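Local coordinates for DNA replication regulator protein HobA (Helicobacter pylori, PDB 2UVP), which is required for the initiation of DNA replication and increases the binding of the initiator DnaA to the oriC region, at residues P84-I89 and A175-L180; I47-N52 and Y113-F118; G122-E127 and L141-E146. All coordinates share one frame; numbering follows the deposited sequence.

Interaction 1. Residues P84-I89 and A175-L180; sequences PLLSVI and ALFSVL
Leu86 and Leu176 point at each other tip to tip, and this meeting of two methyl groups forms the buried side of a small apolar contact. CD1 of Leu86 lies 4.1 Å from CD2 of Leu176, and both residues are buried. Leu176 extends its CG anti to the backbone N (chi1 173°), which carries the isobutyl group off the helix flank toward the incoming chain. The same CD1 of Leu86 also approaches the end of the Phe177 ring, though at 4.5 Å from CZ this is a looser touch.

The other side, made by Pro84, Phe177 and Leu180, is partly exposed. Here Pro84 faces Phe177 from the opposite direction, its CD 4.0 Å from CE2 at an oblique position on the ring. The loose touch is that of CG of the same proline, which comes only to 4.3 Å from CD1 of Leu180, one helical turn beyond Leu176. That methyl also sits above one face of the Phe177 ring, displaced toward its rim, so the ring is flanked from within its own helix as well. No hydrogen bond crosses between the segments; the attachment is entirely apolar and modest in area.

The contact thus joins the last turns of helix 161-180 to the extended chain that leads into strand 88-90, outermost of the sheet within this chain. Leu75 of helix 65-75 packs against Leu86, Tyr181 meets Phe177 edge-to-face, and Val179 turns to helix 39-51. Beyond Leu86, the chain passes through an inverse gamma turn centred on Ser87 and enters strand 88-90, which pairs with strand 55-60 in the parallel sheet.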
loop_
_atom_site.group_PDB
_atom_site.type_symbol
_atom_site.label_atom_id
_atom_site.label_comp_id
_atom_site.label_asym_id
_atom_site.label_seq_id
_atom_site.Cartn_x
_atom_site.Cartn_y
_atom_site.Cartn_z
ATOM N N PRO A 84 -21.236 1.727 -14.262
ATOM C CA PRO A 84 -21.071 0.341 -13.831
ATOM C C PRO A 84 -19.825 0.220 -12.966
ATOM O O PRO A 84 -18.931 1.070 -13.048
ATOM C CB PRO A 84 -20.829 -0.408 -15.138
ATOM C CG PRO A 84 -20.231 0.629 -16.062
ATOM C CD PRO A 84 -20.935 1.903 -15.703
ATOM N N LEU A 85 -19.765 -0.820 -12.143
ATOM C CA LEU A 85 -18.522 -1.172 -11.480
ATOM C C LEU A 85 -17.684 -1.984 -12.458
ATOM O O LEU A 85 -18.022 -3.134 -12.776
ATOM C CB LEU A 85 -18.796 -1.993 -10.219
ATOM C CG LEU A 85 -17.576 -2.441 -9.399
ATOM C CD1 LEU A 85 -16.778 -1.251 -8.843
ATOM C CD2 LEU A 85 -18.039 -3.353 -8.264
ATOM N N LEU A 86 -16.574 -1.427 -12.919
ATOM C CA LEU A 86 -15.824 -2.115 -13.984
ATOM C C LEU A 86 -14.849 -3.126 -13.428
ATOM O O LEU A 86 -14.326 -2.945 -12.339
ATOM C CB LEU A 86 -15.108 -1.127 -14.900
ATOM C CG LEU A 86 -16.007 -0.152 -15.642
ATOM C CD1 LEU A 86 -15.104 0.960 -16.147
ATOM C CD2 LEU A 86 -16.705 -0.870 -16.806
ATOM N N SER A 87 -14.650 -4.219 -14.171
ATOM C CA SER A 87 -13.811 -5.299 -13.697
ATOM C C SER A 87 -12.321 -4.979 -13.955
ATOM O O SER A 87 -11.758 -5.358 -14.982
ATOM C CB SER A 87 -14.224 -6.610 -14.368
ATOM O OG SER A 87 -13.415 -7.667 -13.894
ATOM N N VAL A 88 -11.698 -4.276 -13.003
ATOM C CA VAL A 88 -10.342 -3.754 -13.152
ATOM C C VAL A 88 -9.555 -4.176 -11.919
ATOM O O VAL A 88 -10.029 -4.034 -10.779
ATOM C CB VAL A 88 -10.335 -2.202 -13.263
ATOM C CG1 VAL A 88 -8.897 -1.658 -13.531
ATOM C CG2 VAL A 88 -11.308 -1.706 -14.336
ATOM N N ILE A 89 -8.367 -4.714 -12.150
ATOM C CA ILE A 89 -7.540 -5.264 -11.091
ATOM C C ILE A 89 -6.140 -4.668 -11.175
ATOM O O ILE A 89 -5.594 -4.512 -12.275
ATOM C CB ILE A 89 -7.447 -6.800 -11.230
ATOM C CG1 ILE A 89 -8.814 -7.462 -10.943
ATOM C CG2 ILE A 89 -6.340 -7.393 -10.363
ATOM C CD1 ILE A 89 -9.386 -8.066 -12.137
ATOM N N ALA A 175 -14.132 6.738 -25.244
ATOM C CA ALA A 175 -14.496 5.719 -26.219
ATOM C C ALA A 175 -15.341 4.659 -25.552
ATOM O O ALA A 175 -16.418 4.335 -26.038
ATOM C CB ALA A 175 -13.279 5.115 -26.845
ATOM N N LEU A 176 -14.875 4.153 -24.414
ATOM C CA LEU A 176 -15.642 3.150 -23.658
ATOM C C LEU A 176 -17.073 3.579 -23.318
ATOM O O LEU A 176 -18.017 2.823 -23.575
ATOM C CB LEU A 176 -14.897 2.790 -22.370
ATOM C CG LEU A 176 -15.611 1.881 -21.377
ATOM C CD1 LEU A 176 -15.967 0.542 -22.002
ATOM C CD2 LEU A 176 -14.722 1.686 -20.133
ATOM N N PHE A 177 -17.235 4.762 -22.725
ATOM C CA PHE A 177 -18.551 5.202 -22.290
ATOM C C PHE A 177 -19.406 5.655 -23.454
ATOM O O PHE A 177 -20.638 5.512 -23.429
ATOM C CB PHE A 177 -18.447 6.251 -21.185
ATOM C CG PHE A 177 -18.183 5.644 -19.856
ATOM C CD1 PHE A 177 -16.890 5.315 -19.480
ATOM C CD2 PHE A 177 -19.238 5.329 -19.008
ATOM C CE1 PHE A 177 -16.632 4.715 -18.267
ATOM C CE2 PHE A 177 -19.000 4.712 -17.787
ATOM C CZ PHE A 177 -17.701 4.403 -17.411
ATOM N N SER A 178 -18.754 6.161 -24.493
ATOM C CA SER A 178 -19.456 6.426 -25.741
ATOM C C SER A 178 -20.152 5.171 -26.253
ATOM O O SER A 178 -21.303 5.249 -26.690
ATOM C CB SER A 178 -18.533 7.027 -26.798
ATOM O OG SER A 178 -18.269 8.377 -26.468
ATOM N N VAL A 179 -19.493 4.017 -26.201
ATOM C CA VAL A 179 -20.205 2.808 -26.623
ATOM C C VAL A 179 -21.187 2.287 -25.569
ATOM O O VAL A 179 -22.298 1.881 -25.914
ATOM C CB VAL A 179 -19.337 1.701 -27.355
ATOM C CG1 VAL A 179 -17.919 2.161 -27.696
ATOM C CG2 VAL A 179 -19.380 0.360 -26.673
ATOM N N LEU A 180 -20.818 2.376 -24.293
ATOM C CA LEU A 180 -21.731 1.961 -23.223
ATOM C C LEU A 180 -23.031 2.763 -23.200
ATOM O O LEU A 180 -24.112 2.210 -22.955
ATOM C CB LEU A 180 -21.044 2.035 -21.855
ATOM C CG LEU A 180 -20.078 0.893 -21.557
ATOM C CD1 LEU A 180 -19.310 1.175 -20.261
ATOM C CD2 LEU A 180 -20.823 -0.436 -21.467
#

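Interaction 2. Residues I47-N52 and Y113-F118; sequences ISHVLN and YQNPMF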
loop_
_atom_site.group_PDB
_atom_site.type_symbol
_atom_site.label_atom_id
_atom_site.label_comp_id
_atom_site.label_asym_id
_atom_site.label_seq_id
_atom_site.Cartn_x
_atom_site.Cartn_y
_atom_site.Cartn_z
ATOM N N ILE A 47 -12.555 -2.378 -25.491
ATOM C CA ILE A 47 -13.960 -2.096 -25.205
ATOM C C ILE A 47 -14.824 -3.358 -25.381
ATOM O O ILE A 47 -15.640 -3.668 -24.514
ATOM C CB ILE A 47 -14.508 -0.959 -26.067
ATOM C CG1 ILE A 47 -13.849 0.361 -25.636
ATOM C CG2 ILE A 47 -16.029 -0.867 -25.902
ATOM C CD1 ILE A 47 -14.070 1.514 -26.620
ATOM N N SER A 48 -14.622 -4.082 -26.482
ATOM C CA SER A 48 -15.351 -5.339 -26.712
ATOM C C SER A 48 -15.129 -6.333 -25.577
ATOM O O SER A 48 -16.069 -7.008 -25.145
ATOM C CB SER A 48 -14.940 -5.965 -28.036
ATOM O OG SER A 48 -15.542 -5.227 -29.091
ATOM N N HIS A 49 -13.879 -6.420 -25.120
ATOM C CA HIS A 49 -13.526 -7.297 -24.002
ATOM C C HIS A 49 -14.314 -6.916 -22.765
ATOM O O HIS A 49 -14.929 -7.769 -22.108
ATOM C CB HIS A 49 -12.033 -7.226 -23.724
ATOM C CG HIS A 49 -11.575 -8.174 -22.660
ATOM N ND1 HIS A 49 -11.272 -7.773 -21.375
ATOM C CD2 HIS A 49 -11.369 -9.507 -22.699
ATOM C CE1 HIS A 49 -10.878 -8.823 -20.672
ATOM N NE2 HIS A 49 -10.957 -9.891 -21.445
ATOM N N VAL A 50 -14.319 -5.624 -22.449
ATOM C CA VAL A 50 -15.107 -5.128 -21.330
ATOM C C VAL A 50 -16.589 -5.456 -21.496
ATOM O O VAL A 50 -17.218 -5.954 -20.570
ATOM C CB VAL A 50 -14.875 -3.614 -21.106
ATOM C CG1 VAL A 50 -15.890 -3.037 -20.103
ATOM C CG2 VAL A 50 -13.426 -3.370 -20.666
ATOM N N LEU A 51 -17.133 -5.240 -22.694
ATOM C CA LEU A 51 -18.547 -5.516 -22.953
ATOM C C LEU A 51 -18.897 -6.979 -22.804
ATOM O O LEU A 51 -20.038 -7.322 -22.491
ATOM C CB LEU A 51 -18.906 -5.085 -24.376
ATOM C CG LEU A 51 -19.431 -3.660 -24.558
ATOM C CD1 LEU A 51 -18.777 -2.595 -23.669
ATOM C CD2 LEU A 51 -19.339 -3.301 -26.039
ATOM N N ASN A 52 -17.921 -7.830 -23.074
ATOM C CA ASN A 52 -18.095 -9.268 -23.019
ATOM C C ASN A 52 -17.947 -9.839 -21.602
ATOM O O ASN A 52 -17.981 -11.061 -21.429
ATOM C CB ASN A 52 -17.110 -9.935 -23.966
ATOM C CG ASN A 52 -17.553 -9.859 -25.422
ATOM O OD1 ASN A 52 -18.733 -9.662 -25.715
ATOM N ND2 ASN A 52 -16.605 -10.033 -26.340
ATOM N N TYR A 113 -9.295 -16.246 -12.958
ATOM C CA TYR A 113 -10.143 -15.281 -13.650
ATOM C C TYR A 113 -10.886 -15.911 -14.815
ATOM O O TYR A 113 -10.317 -16.725 -15.546
ATOM C CB TYR A 113 -9.293 -14.096 -14.160
ATOM C CG TYR A 113 -8.572 -13.382 -13.034
ATOM C CD1 TYR A 113 -9.239 -12.417 -12.268
ATOM C CD2 TYR A 113 -7.246 -13.677 -12.727
ATOM C CE1 TYR A 113 -8.589 -11.769 -11.204
ATOM C CE2 TYR A 113 -6.586 -13.029 -11.665
ATOM C CZ TYR A 113 -7.269 -12.078 -10.917
ATOM O OH TYR A 113 -6.632 -11.441 -9.855
ATOM N N GLN A 114 -12.143 -15.522 -14.975
ATOM C CA GLN A 114 -12.969 -16.057 -16.049
ATOM C C GLN A 114 -12.452 -15.634 -17.425
ATOM O O GLN A 114 -12.440 -16.446 -18.366
ATOM C CB GLN A 114 -14.418 -15.625 -15.885
ATOM C CG GLN A 114 -15.170 -16.327 -14.755
ATOM C CD GLN A 114 -16.668 -16.121 -14.867
ATOM O OE1 GLN A 114 -17.370 -15.972 -13.862
ATOM N NE2 GLN A 114 -17.168 -16.096 -16.099
ATOM N N ASN A 115 -12.026 -14.375 -17.548
ATOM C CA ASN A 115 -11.702 -13.827 -18.875
ATOM C C ASN A 115 -10.788 -12.605 -18.729
ATOM O O ASN A 115 -11.240 -11.487 -18.938
ATOM C CB ASN A 115 -13.017 -13.461 -19.590
ATOM C CG ASN A 115 -12.821 -12.976 -21.027
ATOM O OD1 ASN A 115 -11.791 -13.211 -21.654
ATOM N ND2 ASN A 115 -13.833 -12.300 -21.548
ATOM N N PRO A 116 -9.504 -12.823 -18.381
ATOM C CA PRO A 116 -8.624 -11.673 -18.149
ATOM C C PRO A 116 -8.029 -11.100 -19.434
ATOM O O PRO A 116 -7.888 -11.811 -20.421
ATOM C CB PRO A 116 -7.508 -12.271 -17.298
ATOM C CG PRO A 116 -7.371 -13.683 -17.878
ATOM C CD PRO A 116 -8.793 -14.103 -18.161
ATOM N N MET A 117 -7.679 -9.816 -19.387
ATOM C CA MET A 117 -6.889 -9.176 -20.431
ATOM C C MET A 117 -5.843 -8.355 -19.695
ATOM O O MET A 117 -6.181 -7.675 -18.716
ATOM C CB MET A 117 -7.761 -8.276 -21.322
ATOM C CG MET A 117 -6.944 -7.357 -22.227
ATOM S SD MET A 117 -7.923 -6.228 -23.241
ATOM C CE MET A 117 -8.429 -7.319 -24.562
ATOM N N PHE A 118 -4.587 -8.451 -20.132
ATOM C CA PHE A 118 -3.498 -7.712 -19.502
ATOM C C PHE A 118 -3.380 -6.344 -20.126
ATOM O O PHE A 118 -3.255 -6.230 -21.347
ATOM C CB PHE A 118 -2.166 -8.428 -19.664
ATOM C CG PHE A 118 -2.095 -9.735 -18.949
ATOM C CD1 PHE A 118 -2.040 -9.784 -17.560
ATOM C CD2 PHE A 118 -2.064 -10.917 -19.670
ATOM C CE1 PHE A 118 -1.963 -11.015 -16.888
ATOM C CE2 PHE A 118 -1.993 -12.157 -19.011
ATOM C CZ PHE A 118 -1.942 -12.206 -17.625
HETATM O O HOH W 1 -16.346 -12.560 -20.043
#
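The imidazole of His49 lies across the start of strand 116-121, with Met117 against one face and the backbone of Asn115 at its rim. Its CG stands anti to the backbone N (chi1 -176°), which sends the ring outward from the last turn of helix 39-51 and brings NE2 to Asn115, just ahead of strand 116-121. CB of Met117 sits over the ring face in a CH-pi contact, 3.5 Å from the centroid and 23° off the normal. It lies toward the CE1 rim, and the 3.2 Å between CE1 of His49 and CB of Met117 marks the packing as tight.

The methionine continues along the histidine in the reverse direction. It is extended through chi1 and chi2, then bends at chi3, so that CE turns back and rests 3.7 Å from CB of His49. SD passes the ring obliquely, 4.4 Å from the centroid, in a sulfur-aromatic contact.

At the ring edge, near its plane, O of Asn115 is 3.0 Å from NE2 of His49. The Asn115 amide runs past the imidazole in the opposite direction, the two planes 66° apart. Its ND2 donates to a water at 2.9 Å, and that water in turn donates to O of Asn52, 2.6 Å away. At the more exposed end a water thus links Asn115 to Asn52, just past the helix, while the imidazole and thioether fill the buried end.

Backbone bonds from Asn115 and Met117 to strand 55-60 fix the strand beneath the histidine. A helix laid over the strands of a parallel sheet in this way is typical of the alpha/beta layering of SIS-like folds, consistent with the clan to which HobA belongs.

Interaction 3. Residues G122-E127 and L141-E146; sequences GKIENE and LWLFEE
Gly122 N donates to O of Trp142 at 2.9 Å, a nearly straight bond (169° at the hydrogen) that carries the pairing of two parallel strands one step past the end of strand 116-121. A water extends the link, donating to O of Gly122 at 2.8 Å and accepting from N of Phe144.

Side chains close around this backbone core. The Phe144 ring approaches the glycine obliquely, with CE2 3.7 Å from CA of Gly122, while CG of Lys123 meets the ring at its edge, in plane, 3.8 Å from CD2. At the other flank CD2 of Leu143 lies 3.6 Å from O of Gly122 and 4.1 Å from CD1 of Ile124. With chi2 at 169°, Ile124 is stretched toward that leucine. Gly122 itself has a positive phi of 105°.

Farther out, Asp61 accepts from N of Lys123 and His120 bonds to its O, holding the backbone at Lys123. Asn126 serves as N-cap, its OD1 accepting from N of Leu129 in helix 127-133. Glu146, seen to bind calcium, ends the segment 141-146.

The contact lies at the C-terminal ends of adjacent strands 116-121 and 139-143, where the chain leaves the sheet for helix 127-133. Ile124 packs on that helix, Leu161 of helix 161-180 touches Phe144, and strand 152-153 pairs with strand 139-143 at its other edge.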
loop_
_atom_site.group_PDB
_atom_site.type_symbol
_atom_site.label_atom_id
_atom_site.label_comp_id
_atom_site.label_asym_id
_atom_site.label_seq_id
_atom_site.Cartn_x
_atom_site.Cartn_y
_atom_site.Cartn_z
ATOM N N GLY A 122 4.379 0.707 -20.204
ATOM C CA GLY A 122 5.757 1.093 -20.016
ATOM C C GLY A 122 6.718 -0.060 -20.237
ATOM O O GLY A 122 6.406 -1.023 -20.961
ATOM N N LYS A 123 7.875 0.059 -19.606
ATOM C CA LYS A 123 8.936 -0.959 -19.702
ATOM C C LYS A 123 8.469 -2.275 -19.118
ATOM O O LYS A 123 7.686 -2.290 -18.145
ATOM C CB LYS A 123 10.170 -0.500 -18.941
ATOM C CG LYS A 123 10.829 0.733 -19.523
ATOM C CD LYS A 123 12.164 1.037 -18.842
ATOM C CE LYS A 123 11.979 1.442 -17.384
ATOM N NZ LYS A 123 13.206 2.072 -16.789
ATOM N N ILE A 124 8.976 -3.364 -19.693
ATOM C CA ILE A 124 8.746 -4.705 -19.155
ATOM C C ILE A 124 10.005 -5.068 -18.355
ATOM O O ILE A 124 11.044 -5.428 -18.930
ATOM C CB ILE A 124 8.432 -5.722 -20.271
ATOM C CG1 ILE A 124 7.184 -5.273 -21.047
ATOM C CG2 ILE A 124 8.245 -7.123 -19.666
ATOM C CD1 ILE A 124 6.893 -6.015 -22.344
ATOM N N GLU A 125 9.911 -4.940 -17.036
ATOM C CA GLU A 125 11.104 -4.904 -16.190
ATOM C C GLU A 125 11.624 -6.270 -15.727
ATOM O O GLU A 125 12.684 -6.348 -15.104
ATOM C CB GLU A 125 10.943 -3.880 -15.048
ATOM C CG GLU A 125 10.922 -2.419 -15.610
ATOM C CD GLU A 125 10.621 -1.342 -14.584
ATOM O OE1 GLU A 125 9.575 -1.432 -13.909
ATOM O OE2 GLU A 125 11.415 -0.378 -14.478
ATOM N N ASN A 126 10.902 -7.340 -16.046
ATOM C CA ASN A 126 11.465 -8.677 -15.851
ATOM C C ASN A 126 10.948 -9.708 -16.844
ATOM O O ASN A 126 9.912 -9.514 -17.498
ATOM C CB ASN A 126 11.332 -9.150 -14.390
ATOM C CG ASN A 126 9.944 -9.680 -14.057
ATOM O OD1 ASN A 126 8.944 -9.240 -14.617
ATOM N ND2 ASN A 126 9.885 -10.634 -13.131
ATOM N N GLU A 127 11.685 -10.815 -16.956
ATOM C CA GLU A 127 11.380 -11.821 -17.967
ATOM C C GLU A 127 10.062 -12.550 -17.722
ATOM O O GLU A 127 9.393 -12.975 -18.665
ATOM C CB GLU A 127 12.551 -12.806 -18.096
ATOM C CG GLU A 127 13.753 -12.216 -18.837
ATOM C CD GLU A 127 13.502 -12.122 -20.339
ATOM O OE1 GLU A 127 12.728 -12.947 -20.871
ATOM O OE2 GLU A 127 14.075 -11.222 -20.986
ATOM N N LEU A 141 -1.450 -3.305 -24.816
ATOM C CA LEU A 141 -0.080 -3.014 -24.438
ATOM C C LEU A 141 0.360 -1.643 -24.911
ATOM O O LEU A 141 0.320 -1.339 -26.115
ATOM C CB LEU A 141 0.878 -4.081 -24.984
ATOM C CG LEU A 141 0.557 -5.532 -24.587
ATOM C CD1 LEU A 141 1.564 -6.519 -25.212
ATOM C CD2 LEU A 141 0.496 -5.702 -23.086
ATOM N N TRP A 142 0.781 -0.829 -23.953
ATOM C CA TRP A 142 1.263 0.502 -24.238
ATOM C C TRP A 142 2.734 0.458 -23.955
ATOM O O TRP A 142 3.158 0.546 -22.798
ATOM C CB TRP A 142 0.577 1.510 -23.316
ATOM C CG TRP A 142 -0.906 1.634 -23.444
ATOM C CD1 TRP A 142 -1.799 0.742 -23.991
ATOM C CD2 TRP A 142 -1.682 2.721 -22.939
ATOM N NE1 TRP A 142 -3.087 1.242 -23.874
ATOM C CE2 TRP A 142 -3.033 2.459 -23.241
ATOM C CE3 TRP A 142 -1.349 3.927 -22.291
ATOM C CZ2 TRP A 142 -4.072 3.355 -22.901
ATOM C CZ3 TRP A 142 -2.385 4.815 -21.943
ATOM C CH2 TRP A 142 -3.725 4.522 -22.254
ATOM N N LEU A 143 3.528 0.280 -25.014
ATOM C CA LEU A 143 4.936 -0.076 -24.848
ATOM C C LEU A 143 5.859 0.907 -25.523
ATOM O O LEU A 143 5.419 1.680 -26.383
ATOM C CB LEU A 143 5.208 -1.480 -25.441
ATOM C CG LEU A 143 4.319 -2.621 -24.926
ATOM C CD1 LEU A 143 4.567 -3.904 -25.748
ATOM C CD2 LEU A 143 4.543 -2.856 -23.440
ATOM N N PHE A 144 7.130 0.862 -25.130
ATOM C CA PHE A 144 8.164 1.662 -25.787
ATOM C C PHE A 144 8.780 0.968 -27.015
ATOM O O PHE A 144 9.516 1.593 -27.795
ATOM C CB PHE A 144 9.223 2.042 -24.771
ATOM C CG PHE A 144 8.679 2.831 -23.611
ATOM C CD1 PHE A 144 7.895 3.955 -23.830
ATOM C CD2 PHE A 144 8.981 2.467 -22.310
ATOM C CE1 PHE A 144 7.391 4.699 -22.752
ATOM C CE2 PHE A 144 8.501 3.202 -21.223
ATOM C CZ PHE A 144 7.700 4.325 -21.455
ATOM N N GLU A 145 8.489 -0.320 -27.170
ATOM C CA GLU A 145 8.785 -1.045 -28.417
ATOM C C GLU A 145 7.839 -2.218 -28.570
ATOM O O GLU A 145 7.395 -2.789 -27.574
ATOM C CB GLU A 145 10.235 -1.517 -28.474
ATOM C CG GLU A 145 10.729 -2.276 -27.258
ATOM C CD GLU A 145 12.233 -2.563 -27.341
ATOM O OE1 GLU A 145 12.650 -3.267 -28.296
ATOM O OE2 GLU A 145 12.989 -2.081 -26.456
ATOM N N GLU A 146 7.513 -2.556 -29.818
ATOM C CA GLU A 146 6.548 -3.609 -30.076
ATOM C C GLU A 146 7.082 -4.929 -29.527
ATOM O O GLU A 146 8.255 -5.249 -29.683
ATOM C CB GLU A 146 6.225 -3.738 -31.568
ATOM C CG GLU A 146 5.003 -4.632 -31.810
ATOM C CD GLU A 146 4.633 -4.793 -33.274
ATOM O OE1 GLU A 146 4.407 -3.780 -33.965
ATOM O OE2 GLU A 146 4.538 -5.952 -33.734
HETATM O O HOH W 2 8.018 -1.245 -23.216
#

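All three interactions reach one parallel sheet, but at different places. Interaction 2 is the most buried, whereas interactions 1 and 3 are only partly so. Interactions 1 and 2 lie on the same side of the chain's centre and touch directly, Ile47 and Leu51 of helix 39-51 packing on helix 161-180. The centre of interaction 3 lies about 24 Å from that of interaction 1 and about 21 Å from that of interaction 2, which it touches where Phe118 meets Leu141 on neighbouring strands. Chemistry follows position: purely apolar at the approach to an outermost strand, aromatic and sulfur packing with a water bridge where a helix covers an inner strand, and main-chain hydrogen bonding flanked by apolar packing where two adjacent strands end.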